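Local coordinates for uncharacterized protein (Parabacteroides merdae, PDB 4MXN) that is uncharacterised but probably acts as a family 28-type glycosyl hydrolase on polysaccharides, built as a right-handed parallel beta-helix, at residues 27-30 with 36-39; 39-44 with 56-61; 43-48 with 72-77. All blocks are in the same frame, centred on the assembly; numbering follows the deposited sequence.

Interaction 1: 27-30 with 36-39; sequences FGIK and LNTR
I29 and N37 come closest, their CA atoms 5.7 Å apart, where the loop after strand 21-23 passes the turn that leads into helix 38-50. The side chain of N37 points at the loop and, with CG anti to its carbonyl carbon (chi1 -65°), lays its amide against the backbone of K30. OD1 of N37 accepts the N-H of K30 at 2.8 Å in a nearly straight bond (167°), the donor standing well above the carbonyl plane. On the other arm, ND2 of N37 donates to O of K30 at 2.9 Å, the acceptor lying a little out of the amide plane of N37. N37 thus reads both polar backbone atoms of one residue, which fixes which way round its amide is turned. A water donates to OD1 of N37 at 2.7 Å and also to O of G28, so OD1 is gripped twice. I29 lies obliquely beside this group, its CG2 3.7 Å from CG of N37. Losing the amide, as with an alanine here, would probably leave N and O of K30 without these partners and the loop less firmly held. The buried amide joins loop to helix start, and the backbone of N37 bonds to L64 of strand 61-69.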
ATOM      1  N   PHE A  27      12.705 -15.118  -8.799  1.00 28.06           N
ATOM      2  CA  PHE A  27      12.529 -15.567  -7.414  1.00 26.26           C
ATOM      3  C   PHE A  27      11.336 -16.529  -7.250  1.00 29.28           C
ATOM      4  O   PHE A  27      10.916 -16.798  -6.120  1.00 28.42           O
ATOM      5  CB  PHE A  27      12.369 -14.360  -6.482  1.00 26.66           C
ATOM      6  CG  PHE A  27      13.659 -13.580  -6.306  1.00 28.16           C
ATOM      7  CD1 PHE A  27      13.979 -12.531  -7.162  1.00 30.60           C
ATOM      8  CD2 PHE A  27      14.535 -13.872  -5.261  1.00 29.55           C
ATOM      9  CE1 PHE A  27      15.154 -11.792  -6.986  1.00 31.45           C
ATOM     10  CE2 PHE A  27      15.728 -13.155  -5.101  1.00 32.69           C
ATOM     11  CZ  PHE A  27      16.022 -12.112  -5.961  1.00 31.69           C
ATOM     12  N   GLY A  28      10.834 -17.056  -8.362  1.00 26.70           N
ATOM     13  CA  GLY A  28       9.695 -17.975  -8.377  1.00 27.13           C
ATOM     14  C   GLY A  28       8.361 -17.299  -8.139  1.00 28.81           C
ATOM     15  O   GLY A  28       7.403 -17.943  -7.700  1.00 26.59           O
ATOM     16  N   ILE A  29       8.300 -15.967  -8.370  1.00 26.56           N
ATOM     17  CA  ILE A  29       7.060 -15.198  -8.192  1.00 24.41           C
ATOM     18  C   ILE A  29       6.257 -15.389  -9.481  1.00 29.58           C
ATOM     19  O   ILE A  29       6.788 -15.152 -10.565  1.00 29.53           O
ATOM     20  CB  ILE A  29       7.341 -13.716  -7.839  1.00 25.63           C
ATOM     21  CG1 ILE A  29       8.105 -13.607  -6.491  1.00 24.60           C
ATOM     22  CG2 ILE A  29       6.037 -12.873  -7.809  1.00 23.18           C
ATOM     23  CD1 ILE A  29       8.950 -12.316  -6.316  1.00 23.63           C
ATOM     24  N   LYS A  30       4.996 -15.842  -9.365  1.00 26.29           N
ATOM     25  CA  LYS A  30       4.188 -16.176 -10.549  1.00 27.52           C
ATOM     26  C   LYS A  30       3.055 -15.224 -10.774  1.00 29.60           C
ATOM     27  O   LYS A  30       2.326 -14.878  -9.834  1.00 28.43           O
ATOM     28  CB  LYS A  30       3.654 -17.620 -10.450  1.00 30.76           C
ATOM     29  CG  LYS A  30       4.817 -18.620 -10.374  1.00 42.08           C
ATOM     30  CD  LYS A  30       4.407 -20.064 -10.322  1.00 56.46           C
ATOM     31  CE  LYS A  30       5.598 -20.976 -10.079  1.00 73.27           C
ATOM     32  NZ  LYS A  30       6.635 -20.898 -11.152  1.00 85.12           N
ATOM     33  N   LEU A  36      -0.109 -17.988  -4.613  1.00 18.93           N
ATOM     34  CA  LEU A  36       0.104 -17.014  -3.536  1.00 16.00           C
ATOM     35  C   LEU A  36       1.612 -16.762  -3.413  1.00 19.97           C
ATOM     36  O   LEU A  36       2.362 -17.665  -3.076  1.00 19.50           O
ATOM     37  CB  LEU A  36      -0.510 -17.496  -2.211  1.00 14.53           C
ATOM     38  CG  LEU A  36      -0.450 -16.493  -1.056  1.00 17.94           C
ATOM     39  CD1 LEU A  36      -1.209 -15.200  -1.408  1.00 17.71           C
ATOM     40  CD2 LEU A  36      -0.924 -17.111   0.264  1.00 18.99           C
ATOM     41  N   ASN A  37       2.041 -15.546  -3.721  1.00 17.78           N
ATOM     42  CA  ASN A  37       3.453 -15.191  -3.839  1.00 18.59           C
ATOM     43  C   ASN A  37       4.093 -14.527  -2.625  1.00 22.18           C
ATOM     44  O   ASN A  37       5.252 -14.143  -2.709  1.00 21.96           O
ATOM     45  CB  ASN A  37       3.599 -14.218  -5.010  1.00 18.50           C
ATOM     46  CG  ASN A  37       3.266 -14.810  -6.346  1.00 29.21           C
ATOM     47  OD1 ASN A  37       3.900 -15.759  -6.791  1.00 22.79           O
ATOM     48  ND2 ASN A  37       2.282 -14.234  -7.021  1.00 19.94           N
ATOM     49  N   THR A  38       3.373 -14.391  -1.514  1.00 19.56           N
ATOM     50  CA  THR A  38       3.838 -13.619  -0.351  1.00 18.43           C
ATOM     51  C   THR A  38       5.287 -13.929   0.088  1.00 21.97           C
ATOM     52  O   THR A  38       6.097 -13.014   0.174  1.00 21.10           O
ATOM     53  CB  THR A  38       2.886 -13.812   0.809  1.00 17.02           C
ATOM     54  OG1 THR A  38       1.551 -13.802   0.296  1.00 18.70           O
ATOM     55  CG2 THR A  38       3.066 -12.751   1.877  1.00 17.22           C
ATOM     56  N   ARG A  39       5.583 -15.203   0.383  1.00 17.35           N
ATOM     57  CA  ARG A  39       6.900 -15.604   0.866  1.00 17.27           C
ATOM     58  C   ARG A  39       8.006 -15.386  -0.173  1.00 23.04           C
ATOM     59  O   ARG A  39       9.112 -14.970   0.206  1.00 21.90           O
ATOM     60  CB  ARG A  39       6.871 -17.058   1.350  1.00 18.48           C
ATOM     61  CG  ARG A  39       6.036 -17.244   2.648  1.00 19.66           C
ATOM     62  CD  ARG A  39       6.739 -16.751   3.911  1.00 28.50           C
ATOM     63  NE  ARG A  39       7.873 -17.620   4.215  1.00 47.32           N
ATOM     64  CZ  ARG A  39       7.829 -18.602   5.099  1.00 61.50           C
ATOM     65  NH1 ARG A  39       6.740 -18.799   5.828  1.00 62.03           N
ATOM     66  NH2 ARG A  39       8.880 -19.387   5.278  1.00 34.27           N
TER
HETATM   67  O   HOH W   1       5.342 -17.674  -5.529  1.00 23.97           O

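Interaction 2: 39-44 with 56-61; sequences RSIQRA and LIFYVG
I41 meets F58 at the rim of its ring: CD1 of I41 lies near the ring plane, 3.8 Å from CE2 of F58, and CG1 of I41 comes within 3.9 Å of CZ of F58. The two side chains cross at about a right angle, the isoleucine running past the end of the ring with its CD1 at the edge. In F58 the CG sits anti to the carbonyl carbon (chi1 -68°), which swings the ring from the strand to the helix even though its CB does not point there. L56 comes to the helix more directly. Its branched end is placed against A44, with CD1 and CD2 of L56 each 3.8 Å from CB of A44, so the methyl of the alanine rests against both prongs of the leucine. CD2 of L56 also reaches CG2 of I41 at 4.1 Å, L56 and I41 again crossing nearly perpendicularly.

I41 and A44, one helical turn apart, form the inward stripe of helix 38-50, and L56 and F58 are the alternate residues of strand 54-58 that answer it. The axes of helix 39-44 and strand 56-58 approach to 10.5 Å at 144°, so the helix runs roughly antiparallel to the strand and covers the first turns of the parallel beta-helix, a cap commonly found at the N-terminal end of this fold. Beyond the pair, Y63 and F58 set their rings edge-to-face, and I76 of the neighbouring strand also packs on F58. I41 is backed in turn by T65 and I68 of strand 61-69, while V24 touches both L56 and F58.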
ATOM      1  N   ARG A  39       5.583 -15.203   0.383  1.00 17.35           N
ATOM      2  CA  ARG A  39       6.900 -15.604   0.866  1.00 17.27           C
ATOM      3  C   ARG A  39       8.006 -15.386  -0.173  1.00 23.04           C
ATOM      4  O   ARG A  39       9.112 -14.970   0.206  1.00 21.90           O
ATOM      5  CB  ARG A  39       6.871 -17.058   1.350  1.00 18.48           C
ATOM      6  CG  ARG A  39       6.036 -17.244   2.648  1.00 19.66           C
ATOM      7  CD  ARG A  39       6.739 -16.751   3.911  1.00 28.50           C
ATOM      8  NE  ARG A  39       7.873 -17.620   4.215  1.00 47.32           N
ATOM      9  CZ  ARG A  39       7.829 -18.602   5.099  1.00 61.50           C
ATOM     10  NH1 ARG A  39       6.740 -18.799   5.828  1.00 62.03           N
ATOM     11  NH2 ARG A  39       8.880 -19.387   5.278  1.00 34.27           N
ATOM     12  N   SER A  40       7.724 -15.628  -1.469  1.00 20.33           N
ATOM     13  CA  SER A  40       8.748 -15.447  -2.502  1.00 20.39           C
ATOM     14  C   SER A  40       9.007 -13.957  -2.747  1.00 25.18           C
ATOM     15  O   SER A  40      10.166 -13.574  -2.950  1.00 25.17           O
ATOM     16  CB  SER A  40       8.376 -16.163  -3.796  1.00 23.58           C
ATOM     17  OG  SER A  40       8.263 -17.561  -3.571  1.00 33.04           O
ATOM     18  N   ILE A  41       7.948 -13.113  -2.686  1.00 19.93           N
ATOM     19  CA  ILE A  41       8.128 -11.653  -2.823  1.00 18.72           C
ATOM     20  C   ILE A  41       8.960 -11.158  -1.634  1.00 23.49           C
ATOM     21  O   ILE A  41       9.903 -10.395  -1.826  1.00 23.57           O
ATOM     22  CB  ILE A  41       6.760 -10.894  -2.922  1.00 20.19           C
ATOM     23  CG1 ILE A  41       5.995 -11.247  -4.215  1.00 19.45           C
ATOM     24  CG2 ILE A  41       7.000  -9.364  -2.814  1.00 21.54           C
ATOM     25  CD1 ILE A  41       4.494 -10.839  -4.228  1.00 18.21           C
ATOM     26  N   GLN A  42       8.597 -11.605  -0.398  1.00 20.72           N
ATOM     27  CA  GLN A  42       9.314 -11.199   0.810  1.00 21.00           C
ATOM     28  C   GLN A  42      10.794 -11.570   0.726  1.00 26.15           C
ATOM     29  O   GLN A  42      11.648 -10.758   1.092  1.00 24.08           O
ATOM     30  CB  GLN A  42       8.692 -11.816   2.083  1.00 21.94           C
ATOM     31  CG  GLN A  42       9.248 -11.192   3.371  1.00 20.98           C
ATOM     32  CD  GLN A  42       8.959  -9.710   3.393  1.00 25.06           C
ATOM     33  OE1 GLN A  42       7.798  -9.293   3.322  1.00 19.42           O
ATOM     34  NE2 GLN A  42      10.008  -8.881   3.385  1.00 19.80           N
ATOM     35  N   ARG A  43      11.093 -12.806   0.281  1.00 23.60           N
ATOM     36  CA  ARG A  43      12.477 -13.255   0.154  1.00 24.28           C
ATOM     37  C   ARG A  43      13.222 -12.410  -0.897  1.00 28.31           C
ATOM     38  O   ARG A  43      14.394 -12.051  -0.686  1.00 28.13           O
ATOM     39  CB  ARG A  43      12.547 -14.756  -0.162  1.00 24.57           C
ATOM     40  CG  ARG A  43      13.993 -15.292  -0.238  1.00 40.27           C
ATOM     41  CD  ARG A  43      14.747 -15.317   1.095  1.00 49.70           C
ATOM     42  NE  ARG A  43      14.198 -16.295   2.037  1.00 59.83           N
ATOM     43  CZ  ARG A  43      14.867 -17.325   2.552  1.00 73.02           C
ATOM     44  NH1 ARG A  43      16.136 -17.536   2.220  1.00 57.57           N
ATOM     45  NH2 ARG A  43      14.271 -18.150   3.403  1.00 57.65           N
ATOM     46  N   ALA A  44      12.540 -12.052  -2.003  1.00 24.29           N
ATOM     47  CA  ALA A  44      13.164 -11.201  -3.021  1.00 23.94           C
ATOM     48  C   ALA A  44      13.507  -9.823  -2.417  1.00 26.34           C
ATOM     49  O   ALA A  44      14.631  -9.351  -2.575  1.00 25.30           O
ATOM     50  CB  ALA A  44      12.240 -11.049  -4.220  1.00 24.22           C
ATOM     51  N   LEU A  56      12.574  -4.226  -7.218  1.00 21.27           N
ATOM     52  CA  LEU A  56      11.876  -5.470  -7.537  1.00 21.62           C
ATOM     53  C   LEU A  56      10.808  -5.132  -8.569  1.00 25.10           C
ATOM     54  O   LEU A  56       9.911  -4.344  -8.274  1.00 23.02           O
ATOM     55  CB  LEU A  56      11.273  -6.136  -6.285  1.00 20.69           C
ATOM     56  CG  LEU A  56      10.685  -7.538  -6.472  1.00 23.34           C
ATOM     57  CD1 LEU A  56      11.714  -8.536  -7.060  1.00 23.87           C
ATOM     58  CD2 LEU A  56      10.140  -8.062  -5.164  1.00 22.12           C
ATOM     59  N   ILE A  57      10.932  -5.698  -9.789  1.00 24.90           N
ATOM     60  CA  ILE A  57      10.056  -5.357 -10.912  1.00 25.37           C
ATOM     61  C   ILE A  57       9.002  -6.414 -11.202  1.00 29.01           C
ATOM     62  O   ILE A  57       9.340  -7.552 -11.540  1.00 30.00           O
ATOM     63  CB  ILE A  57      10.878  -5.076 -12.214  1.00 29.05           C
ATOM     64  CG1 ILE A  57      12.157  -4.208 -11.994  1.00 29.32           C
ATOM     65  CG2 ILE A  57       9.988  -4.572 -13.384  1.00 30.27           C
ATOM     66  CD1 ILE A  57      11.994  -2.789 -11.526  1.00 27.31           C
ATOM     67  N   PHE A  58       7.733  -5.991 -11.161  1.00 25.49           N
ATOM     68  CA  PHE A  58       6.556  -6.797 -11.528  1.00 25.05           C
ATOM     69  C   PHE A  58       6.190  -6.308 -12.921  1.00 30.98           C
ATOM     70  O   PHE A  58       5.694  -5.187 -13.041  1.00 28.65           O
ATOM     71  CB  PHE A  58       5.404  -6.601 -10.505  1.00 24.35           C
ATOM     72  CG  PHE A  58       5.645  -7.155  -9.122  1.00 23.20           C
ATOM     73  CD1 PHE A  58       6.436  -6.472  -8.209  1.00 23.27           C
ATOM     74  CD2 PHE A  58       5.050  -8.346  -8.719  1.00 23.44           C
ATOM     75  CE1 PHE A  58       6.664  -6.991  -6.932  1.00 23.93           C
ATOM     76  CE2 PHE A  58       5.272  -8.859  -7.435  1.00 25.39           C
ATOM     77  CZ  PHE A  58       6.069  -8.168  -6.546  1.00 22.80           C
ATOM     78  N   TYR A  59       6.516  -7.064 -13.987  1.00 32.26           N
ATOM     79  CA  TYR A  59       6.354  -6.489 -15.325  1.00 35.62           C
ATOM     80  C   TYR A  59       4.948  -6.561 -15.931  1.00 41.73           C
ATOM     81  O   TYR A  59       4.527  -5.553 -16.509  1.00 42.01           O
ATOM     82  CB  TYR A  59       7.384  -7.027 -16.341  1.00 40.06           C
ATOM     83  CG  TYR A  59       8.210  -5.921 -16.971  1.00 45.37           C
ATOM     84  CD1 TYR A  59       7.608  -4.760 -17.457  1.00 47.58           C
ATOM     85  CD2 TYR A  59       9.595  -6.027 -17.074  1.00 47.97           C
ATOM     86  CE1 TYR A  59       8.365  -3.727 -18.012  1.00 48.72           C
ATOM     87  CE2 TYR A  59      10.363  -5.002 -17.634  1.00 50.08           C
ATOM     88  CZ  TYR A  59       9.740  -3.859 -18.112  1.00 59.56           C
ATOM     89  OH  TYR A  59      10.486  -2.845 -18.674  1.00 64.68           O
ATOM     90  N   VAL A  60       4.250  -7.717 -15.863  1.00 39.04           N
ATOM     91  CA  VAL A  60       2.913  -7.874 -16.456  1.00 38.97           C
ATOM     92  C   VAL A  60       2.214  -9.079 -15.799  1.00 40.17           C
ATOM     93  O   VAL A  60       2.896  -9.966 -15.276  1.00 42.17           O
ATOM     94  CB  VAL A  60       2.987  -7.986 -18.018  1.00 45.26           C
ATOM     95  CG1 VAL A  60       3.387  -9.390 -18.486  1.00 46.43           C
ATOM     96  CG2 VAL A  60       1.686  -7.526 -18.680  1.00 45.09           C
ATOM     97  N   GLY A  61       0.886  -9.114 -15.845  1.00 31.54           N
ATOM     98  CA  GLY A  61       0.114 -10.203 -15.254  1.00 28.67           C
ATOM     99  C   GLY A  61      -0.432  -9.870 -13.878  1.00 29.20           C
ATOM    100  O   GLY A  61      -0.277  -8.741 -13.391  1.00 25.81           O
TER

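Interaction 3: 43-48 with 72-77; sequences RAVDYI and SNVTIR
V74 pushes its two methyls into the helix between V45 and I48. CG1 of V74 lies 4.2 Å from CG1 of V45, and CG2 of V74 meets CG2 of I48 at 4.1 Å, so the two methyls divide between the two side chains. Besides, CG2 of V74 comes to 3.6 Å from the backbone O of V45. With CG1 anti to the backbone N (chi1 -179°), V74 spreads its fork across the helix. The other methyl of V45, CG2, touches CD1 of I76 at 4.1 Å; there the two side chains cross at about a right angle, I76 reaching over with the far end of its chain.

V74 and I76 are alternate residues of strand 74-78, next to strand 54-58 in the parallel beta-helix; the axes of helix 43-48 and strand 74-77 cross at 141°, 9.1 Å apart at their closest. The helix lies over side chains of both strands. Further out, L56 of strand 54-58 and Y22 of strand 21-23 pack on I48, while F58 and L70 also pack on I76. Polar bonds lie beside this apolar patch: O of S72 is hydrogen-bonded to OG of S49, and D46 forms a salt bridge with K71, a residue V45 also touches.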
ATOM      1  N   ARG A  43      11.093 -12.806   0.281  1.00 23.60           N
ATOM      2  CA  ARG A  43      12.477 -13.255   0.154  1.00 24.28           C
ATOM      3  C   ARG A  43      13.222 -12.410  -0.897  1.00 28.31           C
ATOM      4  O   ARG A  43      14.394 -12.051  -0.686  1.00 28.13           O
ATOM      5  CB  ARG A  43      12.547 -14.756  -0.162  1.00 24.57           C
ATOM      6  CG  ARG A  43      13.993 -15.292  -0.238  1.00 40.27           C
ATOM      7  CD  ARG A  43      14.747 -15.317   1.095  1.00 49.70           C
ATOM      8  NE  ARG A  43      14.198 -16.295   2.037  1.00 59.83           N
ATOM      9  CZ  ARG A  43      14.867 -17.325   2.552  1.00 73.02           C
ATOM     10  NH1 ARG A  43      16.136 -17.536   2.220  1.00 57.57           N
ATOM     11  NH2 ARG A  43      14.271 -18.150   3.403  1.00 57.65           N
ATOM     12  N   ALA A  44      12.540 -12.052  -2.003  1.00 24.29           N
ATOM     13  CA  ALA A  44      13.164 -11.201  -3.021  1.00 23.94           C
ATOM     14  C   ALA A  44      13.507  -9.823  -2.417  1.00 26.34           C
ATOM     15  O   ALA A  44      14.631  -9.351  -2.575  1.00 25.30           O
ATOM     16  CB  ALA A  44      12.240 -11.049  -4.220  1.00 24.22           C
ATOM     17  N   VAL A  45      12.548  -9.228  -1.650  1.00 22.62           N
ATOM     18  CA  VAL A  45      12.731  -7.917  -1.005  1.00 22.02           C
ATOM     19  C   VAL A  45      13.919  -7.998  -0.042  1.00 26.82           C
ATOM     20  O   VAL A  45      14.781  -7.130  -0.099  1.00 25.64           O
ATOM     21  CB  VAL A  45      11.431  -7.413  -0.312  1.00 24.01           C
ATOM     22  CG1 VAL A  45      11.717  -6.240   0.635  1.00 23.77           C
ATOM     23  CG2 VAL A  45      10.393  -7.011  -1.354  1.00 22.40           C
ATOM     24  N   ASP A  46      13.964  -9.059   0.818  1.00 24.50           N
ATOM     25  CA  ASP A  46      15.016  -9.289   1.817  1.00 24.07           C
ATOM     26  C   ASP A  46      16.385  -9.470   1.144  1.00 27.45           C
ATOM     27  O   ASP A  46      17.374  -8.881   1.597  1.00 25.09           O
ATOM     28  CB  ASP A  46      14.685 -10.510   2.696  1.00 25.47           C
ATOM     29  CG  ASP A  46      13.461 -10.359   3.587  1.00 32.03           C
ATOM     30  OD1 ASP A  46      12.933  -9.231   3.692  1.00 31.73           O
ATOM     31  OD2 ASP A  46      13.010 -11.381   4.150  1.00 37.26           O
ATOM     32  N   TYR A  47      16.441 -10.288   0.078  1.00 25.06           N
ATOM     33  CA  TYR A  47      17.674 -10.531  -0.673  1.00 25.67           C
ATOM     34  C   TYR A  47      18.205  -9.221  -1.273  1.00 31.20           C
ATOM     35  O   TYR A  47      19.387  -8.913  -1.108  1.00 31.31           O
ATOM     36  CB  TYR A  47      17.429 -11.570  -1.786  1.00 27.12           C
ATOM     37  CG  TYR A  47      18.636 -11.828  -2.667  1.00 31.66           C
ATOM     38  CD1 TYR A  47      19.606 -12.758  -2.301  1.00 34.48           C
ATOM     39  CD2 TYR A  47      18.794 -11.162  -3.879  1.00 32.19           C
ATOM     40  CE1 TYR A  47      20.716 -12.999  -3.108  1.00 36.26           C
ATOM     41  CE2 TYR A  47      19.897 -11.396  -4.694  1.00 34.38           C
ATOM     42  CZ  TYR A  47      20.864 -12.307  -4.301  1.00 42.23           C
ATOM     43  OH  TYR A  47      21.953 -12.532  -5.108  1.00 39.96           O
ATOM     44  N   ILE A  48      17.323  -8.448  -1.960  1.00 26.45           N
ATOM     45  CA  ILE A  48      17.684  -7.178  -2.617  1.00 25.86           C
ATOM     46  C   ILE A  48      18.229  -6.183  -1.567  1.00 30.48           C
ATOM     47  O   ILE A  48      19.294  -5.596  -1.794  1.00 30.87           O
ATOM     48  CB  ILE A  48      16.509  -6.594  -3.467  1.00 27.79           C
ATOM     49  CG1 ILE A  48      16.120  -7.575  -4.600  1.00 27.75           C
ATOM     50  CG2 ILE A  48      16.878  -5.210  -4.056  1.00 27.93           C
ATOM     51  CD1 ILE A  48      14.739  -7.324  -5.245  1.00 35.36           C
ATOM     52  N   SER A  72      14.652  -1.472   3.800  1.00 20.34           N
ATOM     53  CA  SER A  72      15.503  -0.342   3.439  1.00 19.98           C
ATOM     54  C   SER A  72      16.237  -0.550   2.123  1.00 25.23           C
ATOM     55  O   SER A  72      16.760  -1.636   1.861  1.00 25.04           O
ATOM     56  CB  SER A  72      16.514  -0.046   4.542  1.00 22.57           C
ATOM     57  OG  SER A  72      15.849   0.402   5.713  1.00 30.61           O
ATOM     58  N   ASN A  73      16.230   0.502   1.285  1.00 21.56           N
ATOM     59  CA  ASN A  73      16.914   0.620  -0.008  1.00 22.48           C
ATOM     60  C   ASN A  73      16.254  -0.218  -1.106  1.00 25.70           C
ATOM     61  O   ASN A  73      16.843  -0.387  -2.176  1.00 25.25           O
ATOM     62  CB  ASN A  73      18.412   0.300   0.113  1.00 22.42           C
ATOM     63  CG  ASN A  73      19.075   1.139   1.161  1.00 35.81           C
ATOM     64  OD1 ASN A  73      18.935   2.362   1.174  1.00 31.69           O
ATOM     65  ND2 ASN A  73      19.734   0.503   2.104  1.00 29.41           N
ATOM     66  N   VAL A  74      15.001  -0.645  -0.886  1.00 19.93           N
ATOM     67  CA  VAL A  74      14.249  -1.422  -1.866  1.00 20.57           C
ATOM     68  C   VAL A  74      13.074  -0.603  -2.369  1.00 23.03           C
ATOM     69  O   VAL A  74      12.388   0.039  -1.584  1.00 21.12           O
ATOM     70  CB  VAL A  74      13.767  -2.794  -1.310  1.00 25.82           C
ATOM     71  CG1 VAL A  74      12.992  -3.597  -2.363  1.00 25.35           C
ATOM     72  CG2 VAL A  74      14.939  -3.615  -0.767  1.00 26.71           C
ATOM     73  N   THR A  75      12.860  -0.636  -3.679  1.00 20.93           N
ATOM     74  CA  THR A  75      11.723  -0.048  -4.370  1.00 19.84           C
ATOM     75  C   THR A  75      10.991  -1.175  -5.084  1.00 24.78           C
ATOM     76  O   THR A  75      11.617  -1.986  -5.765  1.00 24.33           O
ATOM     77  CB  THR A  75      12.173   1.075  -5.329  1.00 27.14           C
ATOM     78  OG1 THR A  75      12.565   2.197  -4.542  1.00 22.14           O
ATOM     79  CG2 THR A  75      11.049   1.523  -6.287  1.00 24.98           C
ATOM     80  N   ILE A  76       9.667  -1.226  -4.928  1.00 22.85           N
ATOM     81  CA  ILE A  76       8.829  -2.185  -5.628  1.00 22.80           C
ATOM     82  C   ILE A  76       8.207  -1.456  -6.801  1.00 24.59           C
ATOM     83  O   ILE A  76       7.583  -0.414  -6.616  1.00 23.80           O
ATOM     84  CB  ILE A  76       7.764  -2.841  -4.693  1.00 26.37           C
ATOM     85  CG1 ILE A  76       8.430  -3.902  -3.764  1.00 26.75           C
ATOM     86  CG2 ILE A  76       6.605  -3.466  -5.522  1.00 28.01           C
ATOM     87  CD1 ILE A  76       7.549  -4.368  -2.559  1.00 24.73           C
ATOM     88  N   ARG A  77       8.383  -1.992  -8.012  1.00 21.63           N
ATOM     89  CA  ARG A  77       7.779  -1.406  -9.200  1.00 21.70           C
ATOM     90  C   ARG A  77       6.696  -2.328  -9.725  1.00 23.79           C
ATOM     91  O   ARG A  77       6.977  -3.477 -10.044  1.00 23.05           O
ATOM     92  CB  ARG A  77       8.834  -1.155 -10.308  1.00 24.50           C
ATOM     93  CG  ARG A  77      10.009  -0.242  -9.911  1.00 32.54           C
ATOM     94  CD  ARG A  77       9.818   1.195 -10.294  1.00 25.34           C
ATOM     95  NE  ARG A  77       9.345   1.359 -11.674  1.00 25.53           N
ATOM     96  CZ  ARG A  77       8.858   2.499 -12.145  1.00 37.64           C
ATOM     97  NH1 ARG A  77       8.813   3.578 -11.371  1.00 28.71           N
ATOM     98  NH2 ARG A  77       8.418   2.571 -13.396  1.00 31.23           N
TER

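Overall arrangement
All three contacts hang on helix 38-50, taken in order along it: interaction 1 at the residue just before its start, interaction 2 along its first half, interaction 3 further on. The centres of interactions 1 and 2 lie about 6 Å apart, those of 2 and 3 about 9 Å, and those of 1 and 3 about 13 Å. A44 joins interactions 1 and 2, its CB lying 3.6 Å from CG of F27 while it also packs on L56. Strands 54-58 and 74-78 are neighbours, with N of L56 2.8 Å from O of T75, a probable hydrogen bond. The polar grip of interaction 1 gives way to apolar packing in the other two. All three lie at the N-terminal end of the beta-helix.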